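TRAP dicarboxylate transporter, DctP subunit (Anaerococcus prevoti, PDB 4N91) binds D-glucuronate, in either anomeric form, and probably serves as the solute-binding component that delivers it to a TRAP transporter. Local coordinates at residues K173-Q178 against A213-M218. Numbering follows the deposited sequence. Where two conformers were deposited one is given.
Sequences KIRVQQ and AENNEM. With BDP (beta-D-glucopyranuronic acid), chain C.
Arg175 and Asn215 come together beside the carboxylate of the glucuronate, with Arg175 NH1 4.2 Å from Asn215 ND2. The guanidinium meets the carboxylate edge to edge, in a bidentate pair: NH1 to BDP O6B at 2.7 Å (172°) and NH2 to BDP O6A at 2.9 Å. CG anti to the backbone N (chi1 179°) and a bend at chi2 carry the arginine to the acid. Asn215 ND2 gives a hydrogen bond to the ring oxygen, BDP O5, at 3.1 Å, and Asn216 N donates to Asn215 OD1 at 2.8 Å, in the carbonyl plane on a lone pair. With alanine in place of Asn215, the ring oxygen is likely to lose this donor and Asn216 N this acceptor. Such bidentate arginine–carboxylate pairing is a hallmark of TRAP solute-binding proteins. Behind it, strand segments 173-176 and 213-215 run at 37° with no direct hydrogen bond; water 1 bridges them, hydrogen-bonded to Arg175 O and accepting from Glu214 N at 2.9 Å. Water 3 accepts from Gln177 N and donates to Glu214 OE1, while Glu214 OE2 holds His237 and forms a salt bridge with ligand-binding Arg154. Farther from the sugar, Ile174 CG2 packs on Ala213 CA at 3.8 Å.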
loop_
_atom_site.group_PDB
_atom_site.type_symbol
_atom_site.label_atom_id
_atom_site.label_comp_id
_atom_site.label_asym_id
_atom_site.label_seq_id
_atom_site.Cartn_x
_atom_site.Cartn_y
_atom_site.Cartn_z
ATOM N N LYS A 173 0.942 17.452 -13.309
ATOM C CA LYS A 173 0.535 16.080 -13.550
ATOM C C LYS A 173 1.229 15.244 -12.483
ATOM O O LYS A 173 2.468 15.201 -12.425
ATOM C CB LYS A 173 1.036 15.610 -14.918
ATOM C CG LYS A 173 0.410 16.364 -16.088
ATOM C CD LYS A 173 0.866 15.765 -17.405
ATOM C CE LYS A 173 0.458 16.622 -18.593
ATOM N NZ LYS A 173 0.712 15.894 -19.877
ATOM N N ILE A 174 0.436 14.612 -11.621
ATOM C CA ILE A 174 0.969 13.885 -10.481
ATOM C C ILE A 174 0.664 12.420 -10.667
ATOM O O ILE A 174 -0.487 12.060 -10.904
ATOM C CB ILE A 174 0.321 14.362 -9.169
ATOM C CG1 ILE A 174 0.604 15.854 -8.965
ATOM C CG2 ILE A 174 0.778 13.519 -8.007
ATOM C CD1 ILE A 174 2.078 16.211 -8.794
ATOM N N ARG A 175 1.677 11.569 -10.558
ATOM C CA ARG A 175 1.449 10.127 -10.678
ATOM C C ARG A 175 0.685 9.624 -9.460
ATOM O O ARG A 175 0.957 10.038 -8.312
ATOM C CB ARG A 175 2.764 9.357 -10.820
ATOM C CG ARG A 175 2.585 7.858 -10.922
ATOM C CD ARG A 175 2.647 7.146 -9.567
ATOM N NE ARG A 175 2.405 5.721 -9.672
ATOM C CZ ARG A 175 2.493 4.886 -8.645
ATOM N NH1 ARG A 175 2.819 5.361 -7.447
ATOM N NH2 ARG A 175 2.261 3.592 -8.816
ATOM N N VAL A 176 -0.272 8.739 -9.727
ATOM C CA VAL A 176 -0.961 7.993 -8.688
ATOM C C VAL A 176 -0.984 6.521 -9.111
ATOM O O VAL A 176 -0.585 6.172 -10.218
ATOM C CB VAL A 176 -2.386 8.498 -8.455
ATOM C CG1 VAL A 176 -2.327 9.937 -7.940
ATOM C CG2 VAL A 176 -3.196 8.417 -9.730
ATOM N N GLN A 177 -1.405 5.662 -8.193
ATOM C CA GLN A 177 -1.626 4.267 -8.526
ATOM C C GLN A 177 -2.879 4.132 -9.371
ATOM O O GLN A 177 -3.621 5.106 -9.557
ATOM C CB GLN A 177 -1.750 3.457 -7.253
ATOM C CG GLN A 177 -0.501 3.547 -6.370
ATOM C CD GLN A 177 -0.592 2.607 -5.184
ATOM O OE1 GLN A 177 -0.359 1.404 -5.306
ATOM N NE2 GLN A 177 -0.950 3.143 -4.054
ATOM N N GLN A 178 -3.100 2.937 -9.915
ATOM C CA GLN A 178 -4.284 2.673 -10.723
ATOM C C GLN A 178 -5.498 2.511 -9.810
ATOM O O GLN A 178 -5.948 1.400 -9.511
ATOM C CB GLN A 178 -4.101 1.456 -11.633
ATOM C CG GLN A 178 -5.166 1.387 -12.732
ATOM C CD GLN A 178 -5.060 0.160 -13.625
ATOM O OE1 GLN A 178 -5.908 -0.720 -13.579
ATOM N NE2 GLN A 178 -4.022 0.103 -14.436
ATOM N N ALA A 213 4.767 13.019 -7.680
ATOM C CA ALA A 213 4.079 11.797 -7.325
ATOM C C ALA A 213 3.720 11.913 -5.843
ATOM O O ALA A 213 3.824 12.997 -5.240
ATOM C CB ALA A 213 4.954 10.568 -7.609
ATOM N N GLU A 214 3.266 10.819 -5.252
ATOM C CA GLU A 214 2.955 10.846 -3.825
ATOM C C GLU A 214 3.154 9.486 -3.234
ATOM O O GLU A 214 2.761 8.494 -3.810
ATOM C CB GLU A 214 1.533 11.356 -3.559
ATOM C CG GLU A 214 0.434 10.787 -4.456
ATOM C CD GLU A 214 -0.079 9.413 -4.058
ATOM O OE1 GLU A 214 -0.108 8.513 -4.942
ATOM O OE2 GLU A 214 -0.499 9.216 -2.886
ATOM N N ASN A 215 3.814 9.448 -2.082
ATOM C CA ASN A 215 4.152 8.182 -1.489
ATOM C C ASN A 215 4.803 8.397 -0.143
ATOM O O ASN A 215 4.985 9.525 0.301
ATOM C CB ASN A 215 5.132 7.415 -2.388
ATOM C CG ASN A 215 4.826 5.944 -2.417
ATOM O OD1 ASN A 215 4.685 5.311 -1.366
ATOM N ND2 ASN A 215 4.669 5.391 -3.623
ATOM N N ASN A 216 5.187 7.294 0.476
ATOM C CA ASN A 216 6.029 7.348 1.642
ATOM C C ASN A 216 7.479 7.681 1.271
ATOM O O ASN A 216 7.834 7.792 0.097
ATOM C CB ASN A 216 5.940 6.044 2.428
ATOM C CG ASN A 216 6.408 4.838 1.632
ATOM O OD1 ASN A 216 7.502 4.841 1.019
ATOM N ND2 ASN A 216 5.566 3.808 1.588
ATOM N N GLU A 217 8.325 7.825 2.278
ATOM C CA GLU A 217 9.694 8.264 2.071
ATOM C C GLU A 217 10.601 7.250 1.377
ATOM O O GLU A 217 11.605 7.636 0.795
ATOM C CB GLU A 217 10.313 8.677 3.393
ATOM C CG GLU A 217 9.524 9.764 4.117
ATOM C CD GLU A 217 8.499 9.248 5.126
ATOM O OE1 GLU A 217 7.881 8.176 4.923
ATOM O OE2 GLU A 217 8.319 9.950 6.160
HETATM N N MSE A 218 10.236 5.975 1.434
HETATM C CA MSE A 218 11.058 4.926 0.846
HETATM C C MSE A 218 11.113 5.038 -0.675
HETATM O O MSE A 218 12.073 4.603 -1.307
HETATM C CB MSE A 218 10.571 3.547 1.297
HETATM C CG MSE A 218 11.076 3.139 2.655
HETATM SE SE MSE A 218 12.899 2.609 2.451
HETATM C CE MSE A 218 12.841 0.700 2.080
HETATM C C1 BDP C . 4.297 1.816 -2.043
HETATM C C2 BDP C . 3.534 0.603 -1.763
HETATM C C3 BDP C . 3.482 -0.272 -2.981
HETATM C C4 BDP C . 2.884 0.411 -4.086
HETATM C C5 BDP C . 3.614 1.673 -4.335
HETATM C C6 BDP C . 2.923 2.540 -5.418
HETATM O O2 BDP C . 4.442 -0.120 -0.841
HETATM O O3 BDP C . 2.748 -1.504 -2.680
HETATM O O4 BDP C . 2.797 -0.315 -5.202
HETATM O O5 BDP C . 3.656 2.500 -3.120
HETATM O O6A BDP C . 2.743 1.974 -6.518
HETATM O O1 BDP C . 4.064 2.718 -0.931
HETATM O O6B BDP C . 2.802 3.770 -5.223
HETATM O O HOH W 1 2.336 8.365 -6.555
HETATM O O HOH W 2 5.108 7.170 -5.959
HETATM O O HOH W 3 -1.964 6.582 -5.509
#